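Local coordinates for lipid-transfer protein (Thermomonospora curvata, PDB 6OK1), which is a lipid-transfer protein of the thiolase-fold superfamily, built around a large mixed beta sheet, at residues 7-18 / 219-230; 72-80 / 92-102. All blocks are in the same frame, centred on the assembly; numbering follows the deposited sequence. Where two conformers were deposited one is given.

Contact 1: residues 7-18 / 219-230; sequences AAAIAGIGATEF and DGGQALVVVSTE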
loop_
_atom_site.group_PDB
_atom_site.type_symbol
_atom_site.label_atom_id
_atom_site.label_comp_id
_atom_site.label_asym_id
_atom_site.label_seq_id
_atom_site.Cartn_x
_atom_site.Cartn_y
_atom_site.Cartn_z
ATOM N N ALA A 7 -17.398 3.093 -17.993
ATOM C CA ALA A 7 -18.247 2.201 -17.202
ATOM C C ALA A 7 -18.576 2.789 -15.839
ATOM O O ALA A 7 -19.630 2.480 -15.264
ATOM C CB ALA A 7 -17.563 0.847 -17.034
ATOM N N ALA A 8 -17.682 3.607 -15.291
ATOM C CA ALA A 8 -17.850 4.168 -13.964
ATOM C C ALA A 8 -17.777 5.682 -14.021
ATOM O O ALA A 8 -17.268 6.276 -14.979
ATOM C CB ALA A 8 -16.758 3.659 -13.004
ATOM N N ALA A 9 -18.266 6.311 -12.959
ATOM C CA ALA A 9 -18.274 7.753 -12.917
ATOM C C ALA A 9 -18.090 8.256 -11.486
ATOM O O ALA A 9 -18.485 7.589 -10.530
ATOM C CB ALA A 9 -19.600 8.283 -13.482
ATOM N N ILE A 10 -17.566 9.472 -11.359
ATOM C CA ILE A 10 -17.513 10.159 -10.072
ATOM C C ILE A 10 -18.815 10.916 -9.866
ATOM O O ILE A 10 -19.171 11.818 -10.637
ATOM C CB ILE A 10 -16.312 11.108 -9.974
ATOM C CG1 ILE A 10 -14.998 10.325 -10.110
ATOM C CG2 ILE A 10 -16.361 11.853 -8.629
ATOM C CD1 ILE A 10 -13.761 11.185 -10.128
ATOM N N ALA A 11 -19.512 10.551 -8.804
ATOM C CA ALA A 11 -20.807 11.107 -8.480
ATOM C C ALA A 11 -20.779 12.002 -7.264
ATOM O O ALA A 11 -21.724 12.769 -7.063
ATOM C CB ALA A 11 -21.812 9.979 -8.230
ATOM N N GLY A 12 -19.731 11.910 -6.447
ATOM C CA GLY A 12 -19.635 12.703 -5.245
ATOM C C GLY A 12 -18.215 13.139 -4.984
ATOM O O GLY A 12 -17.267 12.383 -5.230
ATOM N N ILE A 13 -18.085 14.371 -4.491
ATOM C CA ILE A 13 -16.837 14.934 -4.001
ATOM C C ILE A 13 -17.083 15.527 -2.619
ATOM O O ILE A 13 -18.154 16.065 -2.320
ATOM C CB ILE A 13 -16.246 15.994 -4.964
ATOM C CG1 ILE A 13 -17.186 17.203 -5.089
ATOM C CG2 ILE A 13 -15.974 15.350 -6.329
ATOM C CD1 ILE A 13 -16.659 18.294 -5.997
ATOM N N GLY A 14 -16.069 15.429 -1.772
ATOM C CA GLY A 14 -16.171 15.948 -0.426
ATOM C C GLY A 14 -14.810 16.310 0.098
ATOM O O GLY A 14 -13.825 15.609 -0.156
ATOM N N ALA A 15 -14.740 17.406 0.838
ATOM C CA ALA A 15 -13.465 17.878 1.359
ATOM C C ALA A 15 -13.683 18.564 2.696
ATOM O O ALA A 15 -14.769 19.084 2.978
ATOM C CB ALA A 15 -12.800 18.853 0.381
ATOM N N THR A 16 -12.650 18.518 3.533
ATOM C CA THR A 16 -12.556 19.409 4.671
ATOM C C THR A 16 -12.100 20.756 4.155
ATOM O O THR A 16 -11.744 20.903 2.981
ATOM C CB THR A 16 -11.560 18.894 5.721
ATOM O OG1 THR A 16 -10.222 18.960 5.205
ATOM C CG2 THR A 16 -11.886 17.469 6.102
ATOM N N GLU A 17 -12.067 21.742 5.044
ATOM C CA GLU A 17 -11.295 22.930 4.745
ATOM C C GLU A 17 -9.830 22.538 4.625
ATOM O O GLU A 17 -9.364 21.603 5.287
ATOM C CB GLU A 17 -11.498 24.003 5.830
ATOM C CG GLU A 17 -10.561 23.911 7.024
ATOM C CD GLU A 17 -10.849 22.725 7.945
ATOM O OE1 GLU A 17 -11.926 22.103 7.802
ATOM O OE2 GLU A 17 -9.992 22.438 8.821
ATOM N N PHE A 18 -9.132 23.191 3.703
ATOM C CA PHE A 18 -7.694 23.067 3.563
ATOM C C PHE A 18 -7.042 24.191 4.355
ATOM O O PHE A 18 -7.367 25.366 4.142
ATOM C CB PHE A 18 -7.291 23.140 2.084
ATOM C CG PHE A 18 -8.025 22.163 1.210
ATOM C CD1 PHE A 18 -8.340 20.906 1.692
ATOM C CD2 PHE A 18 -8.402 22.492 -0.088
ATOM C CE1 PHE A 18 -9.010 19.981 0.889
ATOM C CE2 PHE A 18 -9.047 21.559 -0.906
ATOM C CZ PHE A 18 -9.355 20.306 -0.404
ATOM N N ASP A 219 -2.881 20.896 5.701
ATOM C CA ASP A 219 -3.714 20.003 6.484
ATOM C C ASP A 219 -5.071 19.921 5.793
ATOM O O ASP A 219 -5.628 20.947 5.382
ATOM C CB ASP A 219 -3.949 20.518 7.904
ATOM C CG ASP A 219 -2.722 20.471 8.806
ATOM O OD1 ASP A 219 -1.605 20.076 8.399
ATOM O OD2 ASP A 219 -2.918 20.833 9.992
ATOM N N GLY A 220 -5.603 18.718 5.669
ATOM C CA GLY A 220 -6.924 18.568 5.100
ATOM C C GLY A 220 -7.171 17.174 4.554
ATOM O O GLY A 220 -6.284 16.317 4.535
ATOM N N GLY A 221 -8.408 16.975 4.118
ATOM C CA GLY A 221 -8.837 15.693 3.553
ATOM C C GLY A 221 -9.714 15.890 2.334
ATOM O O GLY A 221 -10.438 16.880 2.214
ATOM N N GLN A 222 -9.617 14.929 1.402
ATOM C CA GLN A 222 -10.364 14.939 0.149
ATOM C C GLN A 222 -10.873 13.535 -0.131
ATOM O O GLN A 222 -10.120 12.562 0.002
ATOM C CB GLN A 222 -9.491 15.407 -1.019
ATOM C CG GLN A 222 -10.157 15.367 -2.371
ATOM C CD GLN A 222 -11.133 16.516 -2.575
ATOM O OE1 GLN A 222 -10.738 17.685 -2.592
ATOM N NE2 GLN A 222 -12.400 16.179 -2.779
ATOM N N ALA A 223 -12.138 13.432 -0.563
ATOM C CA ALA A 223 -12.731 12.141 -0.893
ATOM C C ALA A 223 -13.545 12.255 -2.171
ATOM O O ALA A 223 -13.953 13.341 -2.573
ATOM C CB ALA A 223 -13.627 11.609 0.238
ATOM N N LEU A 224 -13.711 11.112 -2.839
ATOM C CA LEU A 224 -14.367 11.008 -4.142
ATOM C C LEU A 224 -15.176 9.718 -4.148
ATOM O O LEU A 224 -14.644 8.679 -3.760
ATOM C CB LEU A 224 -13.344 10.956 -5.285
ATOM C CG LEU A 224 -12.230 12.005 -5.296
ATOM C CD1 LEU A 224 -11.089 11.569 -6.165
ATOM C CD2 LEU A 224 -12.742 13.354 -5.786
ATOM N N VAL A 225 -16.433 9.773 -4.617
ATOM C CA VAL A 225 -17.323 8.611 -4.684
ATOM C C VAL A 225 -17.448 8.156 -6.134
ATOM O O VAL A 225 -17.842 8.935 -7.008
ATOM C CB VAL A 225 -18.715 8.936 -4.112
ATOM C CG1 VAL A 225 -19.666 7.772 -4.335
ATOM C CG2 VAL A 225 -18.601 9.221 -2.634
ATOM N N VAL A 226 -17.153 6.881 -6.380
ATOM C CA VAL A 226 -17.191 6.304 -7.721
ATOM C C VAL A 226 -18.278 5.239 -7.736
ATOM O O VAL A 226 -18.340 4.398 -6.833
ATOM C CB VAL A 226 -15.816 5.712 -8.099
ATOM C CG1 VAL A 226 -15.843 5.009 -9.485
ATOM C CG2 VAL A 226 -14.746 6.822 -8.106
ATOM N N VAL A 227 -19.137 5.278 -8.760
ATOM C CA VAL A 227 -20.194 4.290 -8.945
ATOM C C VAL A 227 -20.262 3.935 -10.425
ATOM O O VAL A 227 -19.568 4.525 -11.258
ATOM C CB VAL A 227 -21.566 4.815 -8.457
ATOM C CG1 VAL A 227 -21.546 5.043 -6.981
ATOM C CG2 VAL A 227 -21.907 6.092 -9.172
ATOM N N SER A 228 -21.147 2.993 -10.777
ATOM C CA SER A 228 -21.354 2.759 -12.195
ATOM C C SER A 228 -21.967 3.999 -12.839
ATOM O O SER A 228 -22.668 4.788 -12.197
ATOM C CB SER A 228 -22.261 1.547 -12.427
ATOM O OG SER A 228 -23.588 1.861 -12.050
ATOM N N THR A 229 -21.710 4.167 -14.133
ATOM C CA THR A 229 -22.317 5.283 -14.839
ATOM C C THR A 229 -23.846 5.198 -14.792
ATOM O O THR A 229 -24.517 6.220 -14.614
ATOM C CB THR A 229 -21.780 5.332 -16.276
ATOM O OG1 THR A 229 -20.371 5.641 -16.239
ATOM C CG2 THR A 229 -22.479 6.394 -17.085
ATOM N N GLU A 230 -24.408 3.987 -14.897
ATOM C CA GLU A 230 -25.863 3.817 -14.797
ATOM C C GLU A 230 -26.373 4.308 -13.447
ATOM O O GLU A 230 -27.360 5.055 -13.374
ATOM C CB GLU A 230 -26.260 2.349 -15.025
ATOM C CG GLU A 230 -26.029 1.820 -16.430
ATOM C CD GLU A 230 -24.566 1.605 -16.754
ATOM O OE1 GLU A 230 -23.733 1.615 -15.824
ATOM O OE2 GLU A 230 -24.250 1.426 -17.946
HETATM O O HOH W 1 -21.169 0.470 -15.990
#
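Ala9 and Val227 exchange a pair of backbone hydrogen bonds, Ala9 N to Val227 O at 2.8 Å and Val227 N to Ala9 O, within two antiparallel strands, 8-15 and 219-228, whose N-to-C directions over these segments differ by 139°. Gly14 and Ala223 form a second such pair. Between them the register slips by one residue, because Ala11 and Gly12 both face Val225: Ala11 N donates to Val225 O, while Gly12 O accepts from Val225 N. In this classic beta bulge the extra residue is taken up while Val225 still bonds through both N and O. Both strands are internal to the mixed sheet of the thiolase fold, 8-15 being bordered on its other side by strand 240-248 and 219-228 by strand 104-112. On the sheet face carrying Ile10, Ile13, Gln222, Leu224 and Val226, small branches touch: Ile13 CG2 lies 3.8 Å from Leu224 CD2, and Ile10 CG1 meets Val226 CG2. Helix 348-359 packs on Ile10, Gln222 and Leu224, helix 86-98 on Val226, and helix 26-40 on Ala223 and Val225 of the opposite face. Gln222 leaves with CG anti to its backbone N (chi1 176°), then bends at chi2; its amide lies towards strand 8-15, while NE2 donates to Ala223 O of its own strand at 3.2 Å. That oxygen also takes Gly14 N, the donors arriving from opposite faces of the carbonyl plane. OE1 sits at the edge of the Phe18 ring, 3.7 Å from CZ, with ring and amide planes 61° apart. Thr16 OG1 accepts from Gly221 N at 2.9 Å and donates to Glu17 O from above that carbonyl's plane. Thr229 N closes on Ala7 O at 2.9 Å, and a water links this oxygen to OE1 of poorly ordered Glu230.

Contact 2: residues 72-80 / 92-102; sequences ELKFFSRVG and QAAMAVATGIA. With NA (sodium ion), chain E.
Apolar packing centres on Phe75, whose ring receives the methyl of Ala96 squarely over one face: CB of Ala96 stands 3.5 Å from the ring centroid and 8° off the normal, a CH-pi contact. With CG anti to the backbone N (chi1 -175°), the ring reaches from strand 75-79 to helix 86-98. The helix ends in a Schellman motif at Gly100, which turns the chain so that Ile101 and Ala102 come back to Lys74 and Phe75. Ile101 brings its CG2 branch to 4.0 Å from Phe75 CD1, and Ala102 CB lies against Phe75 CB. At the other end of the strand, Val79 CG2 rests 3.8 Å from Gln92 CG.

Metal coordination lies to one side: Glu72 O binds the sodium ion at 2.4 Å, with two waters and the backbone oxygens of Val48 and Ile70.

Polar contact is concentrated at Gln92. Ser77 OG donates to Gln92 OE1 at 2.7 Å, approaching from above the carbonyl plane. The amide lies nearly parallel to the Phe75 ring, 5° between planes, with OE1 3.3 Å from Phe75 CZ. Its nitrogen, NE2, is bonded to OE1 of Gln92 in the second subunit. Held at its oxygen by Ser77 and at its nitrogen by the other subunit, the buried amide is satisfied at both ends, and its rotation is probably fixed.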
loop_
_atom_site.group_PDB
_atom_site.type_symbol
_atom_site.label_atom_id
_atom_site.label_comp_id
_atom_site.label_asym_id
_atom_site.label_seq_id
_atom_site.Cartn_x
_atom_site.Cartn_y
_atom_site.Cartn_z
ATOM N N GLU A 72 -19.247 -3.214 6.285
ATOM C CA GLU A 72 -18.516 -4.224 5.536
ATOM C C GLU A 72 -17.935 -3.641 4.261
ATOM O O GLU A 72 -18.485 -2.708 3.676
ATOM C CB GLU A 72 -19.436 -5.388 5.153
ATOM C CG GLU A 72 -19.947 -6.217 6.301
ATOM C CD GLU A 72 -20.982 -7.228 5.823
ATOM O OE1 GLU A 72 -21.872 -6.842 5.038
ATOM O OE2 GLU A 72 -20.878 -8.414 6.182
ATOM N N LEU A 73 -16.836 -4.242 3.811
ATOM C CA LEU A 73 -16.199 -3.901 2.554
ATOM C C LEU A 73 -15.941 -5.143 1.714
ATOM O O LEU A 73 -15.488 -6.173 2.219
ATOM C CB LEU A 73 -14.873 -3.207 2.785
ATOM C CG LEU A 73 -14.892 -1.891 3.577
ATOM C CD1 LEU A 73 -13.477 -1.502 3.970
ATOM C CD2 LEU A 73 -15.525 -0.786 2.771
ATOM N N LYS A 74 -16.161 -5.003 0.413
ATOM C CA LYS A 74 -15.788 -6.008 -0.566
ATOM C C LYS A 74 -14.558 -5.608 -1.378
ATOM O O LYS A 74 -14.125 -6.375 -2.247
ATOM C CB LYS A 74 -16.962 -6.261 -1.513
ATOM C CG LYS A 74 -18.158 -6.829 -0.788
ATOM C CD LYS A 74 -19.341 -7.039 -1.751
ATOM C CE LYS A 74 -20.541 -7.664 -1.094
ATOM N NZ LYS A 74 -21.708 -7.713 -2.055
ATOM N N PHE A 75 -14.000 -4.422 -1.135
ATOM C CA PHE A 75 -12.879 -3.922 -1.925
ATOM C C PHE A 75 -12.094 -2.926 -1.090
ATOM O O PHE A 75 -12.682 -2.000 -0.507
ATOM C CB PHE A 75 -13.386 -3.256 -3.229
ATOM C CG PHE A 75 -12.290 -2.823 -4.154
ATOM C CD1 PHE A 75 -11.482 -3.758 -4.782
ATOM C CD2 PHE A 75 -12.097 -1.489 -4.434
ATOM C CE1 PHE A 75 -10.496 -3.369 -5.646
ATOM C CE2 PHE A 75 -11.084 -1.100 -5.306
ATOM C CZ PHE A 75 -10.308 -2.030 -5.909
ATOM N N PHE A 76 -10.779 -3.142 -0.980
ATOM C CA PHE A 76 -9.923 -2.195 -0.269
ATOM C C PHE A 76 -8.498 -2.369 -0.765
ATOM O O PHE A 76 -7.927 -3.460 -0.657
ATOM C CB PHE A 76 -10.026 -2.370 1.268
ATOM C CG PHE A 76 -10.121 -3.806 1.725
ATOM C CD1 PHE A 76 -11.349 -4.476 1.729
ATOM C CD2 PHE A 76 -9.001 -4.470 2.170
ATOM C CE1 PHE A 76 -11.436 -5.800 2.148
ATOM C CE2 PHE A 76 -9.069 -5.796 2.601
ATOM C CZ PHE A 76 -10.293 -6.463 2.584
ATOM N N SER A 77 -7.917 -1.291 -1.286
ATOM C CA SER A 77 -6.634 -1.364 -1.972
ATOM C C SER A 77 -5.897 -0.053 -1.771
ATOM O O SER A 77 -6.486 0.970 -1.390
ATOM C CB SER A 77 -6.810 -1.621 -3.477
ATOM O OG SER A 77 -7.434 -0.491 -4.093
ATOM N N ARG A 78 -4.609 -0.101 -2.071
ATOM C CA ARG A 78 -3.736 1.061 -1.981
ATOM C C ARG A 78 -2.937 1.194 -3.261
ATOM O O ARG A 78 -2.655 0.211 -3.948
ATOM C CB ARG A 78 -2.739 0.973 -0.838
ATOM C CG ARG A 78 -3.354 0.660 0.504
ATOM C CD ARG A 78 -4.245 1.742 1.015
ATOM N NE ARG A 78 -4.638 1.419 2.381
ATOM C CZ ARG A 78 -4.099 1.920 3.496
ATOM N NH1 ARG A 78 -3.127 2.838 3.463
ATOM N NH2 ARG A 78 -4.587 1.537 4.678
ATOM N N VAL A 79 -2.544 2.431 -3.562
ATOM C CA VAL A 79 -1.578 2.702 -4.616
ATOM C C VAL A 79 -0.449 3.506 -3.996
ATOM O O VAL A 79 -0.695 4.367 -3.143
ATOM C CB VAL A 79 -2.239 3.443 -5.798
ATOM C CG1 VAL A 79 -1.195 3.757 -6.866
ATOM C CG2 VAL A 79 -3.382 2.585 -6.394
ATOM N N GLY A 80 0.789 3.194 -4.373
ATOM C CA GLY A 80 1.960 3.776 -3.743
ATOM C C GLY A 80 2.508 4.994 -4.472
ATOM O O GLY A 80 1.884 5.576 -5.364
ATOM N N GLN A 92 -8.489 2.339 -9.643
ATOM C CA GLN A 92 -8.862 1.205 -8.800
ATOM C C GLN A 92 -10.367 1.106 -8.637
ATOM O O GLN A 92 -10.959 0.042 -8.853
ATOM C CB GLN A 92 -8.176 1.323 -7.438
ATOM C CG GLN A 92 -6.709 0.949 -7.429
ATOM C CD GLN A 92 -6.527 -0.556 -7.425
ATOM O OE1 GLN A 92 -7.217 -1.264 -6.686
ATOM N NE2 GLN A 92 -5.673 -1.053 -8.280
ATOM N N ALA A 93 -10.998 2.210 -8.271
ATOM C CA ALA A 93 -12.429 2.209 -8.035
ATOM C C ALA A 93 -13.191 1.885 -9.311
ATOM O O ALA A 93 -14.146 1.103 -9.293
ATOM C CB ALA A 93 -12.840 3.567 -7.478
ATOM N N ALA A 94 -12.783 2.491 -10.424
ATOM C CA ALA A 94 -13.440 2.224 -11.705
ATOM C C ALA A 94 -13.318 0.762 -12.105
ATOM O O ALA A 94 -14.259 0.178 -12.647
ATOM C CB ALA A 94 -12.841 3.117 -12.791
ATOM N N MET A 95 -12.150 0.169 -11.880
ATOM C CA MET A 95 -11.930 -1.244 -12.167
ATOM C C MET A 95 -12.828 -2.129 -11.313
ATOM O O MET A 95 -13.386 -3.124 -11.795
ATOM C CB MET A 95 -10.453 -1.551 -11.913
ATOM C CG MET A 95 -9.959 -2.924 -12.261
ATOM S SD MET A 95 -8.242 -3.190 -11.733
ATOM C CE MET A 95 -7.600 -1.516 -11.679
ATOM N N ALA A 96 -12.953 -1.802 -10.025
ATOM C CA ALA A 96 -13.797 -2.607 -9.143
ATOM C C ALA A 96 -15.260 -2.506 -9.556
ATOM O O ALA A 96 -16.016 -3.490 -9.463
ATOM C CB ALA A 96 -13.627 -2.157 -7.689
ATOM N N VAL A 97 -15.679 -1.321 -10.005
ATOM C CA VAL A 97 -17.054 -1.146 -10.468
ATOM C C VAL A 97 -17.273 -1.912 -11.770
ATOM O O VAL A 97 -18.261 -2.647 -11.924
ATOM C CB VAL A 97 -17.373 0.350 -10.621
ATOM C CG1 VAL A 97 -18.692 0.577 -11.402
ATOM C CG2 VAL A 97 -17.462 1.012 -9.254
ATOM N N ALA A 98 -16.349 -1.761 -12.721
ATOM C CA ALA A 98 -16.511 -2.378 -14.032
ATOM C C ALA A 98 -16.580 -3.898 -13.945
ATOM O O ALA A 98 -17.280 -4.541 -14.747
ATOM C CB ALA A 98 -15.366 -1.954 -14.953
ATOM N N THR A 99 -15.860 -4.499 -12.999
ATOM C CA THR A 99 -15.819 -5.950 -12.866
ATOM C C THR A 99 -16.890 -6.486 -11.926
ATOM O O THR A 99 -16.972 -7.704 -11.742
ATOM C CB THR A 99 -14.448 -6.414 -12.362
ATOM O OG1 THR A 99 -14.177 -5.778 -11.097
ATOM C CG2 THR A 99 -13.357 -6.097 -13.388
ATOM N N GLY A 100 -17.690 -5.618 -11.321
ATOM C CA GLY A 100 -18.733 -6.051 -10.408
ATOM C C GLY A 100 -18.262 -6.420 -9.025
ATOM O O GLY A 100 -19.034 -6.960 -8.231
ATOM N N ILE A 101 -17.014 -6.143 -8.690
ATOM C CA ILE A 101 -16.527 -6.435 -7.346
ATOM C C ILE A 101 -17.184 -5.507 -6.328
ATOM O O ILE A 101 -17.518 -5.914 -5.205
ATOM C CB ILE A 101 -14.992 -6.318 -7.321
ATOM C CG1 ILE A 101 -14.360 -7.500 -8.068
ATOM C CG2 ILE A 101 -14.469 -6.226 -5.889
ATOM C CD1 ILE A 101 -14.698 -8.903 -7.458
ATOM N N ALA A 102 -17.362 -4.247 -6.698
ATOM C CA ALA A 102 -17.934 -3.254 -5.803
ATOM C C ALA A 102 -18.914 -2.380 -6.565
ATOM O O ALA A 102 -18.780 -2.179 -7.773
ATOM C CB ALA A 102 -16.861 -2.353 -5.175
HETATM NA NA NA E . -20.407 -1.346 3.552
HETATM O O HOH W 2 -21.765 -2.839 2.120
HETATM O O HOH W 3 -22.185 -2.081 4.765
#

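In the fold
Starting at the N terminus, strand 8-15 waits about 200 residues for its partner: contact 1 closes that long loop when strand 219-228 arrives. Contact 2 is nested wholly inside it, closing the short loop of 11 residues between segments 72-80 and 92-102; the chain then goes on to strand 104-112. Both contacts reach the same sheet, their centres about 14 Å apart. They also touch directly, for the helix of contact 2 lies on contact 1: Ala93 CB packs 3.7 Å from Val226 CB, and Val97 meets Val227 and Ser228. One helix thus ties the sheet's interior to strand 75-79, an outermost strand of the sheet within this chain.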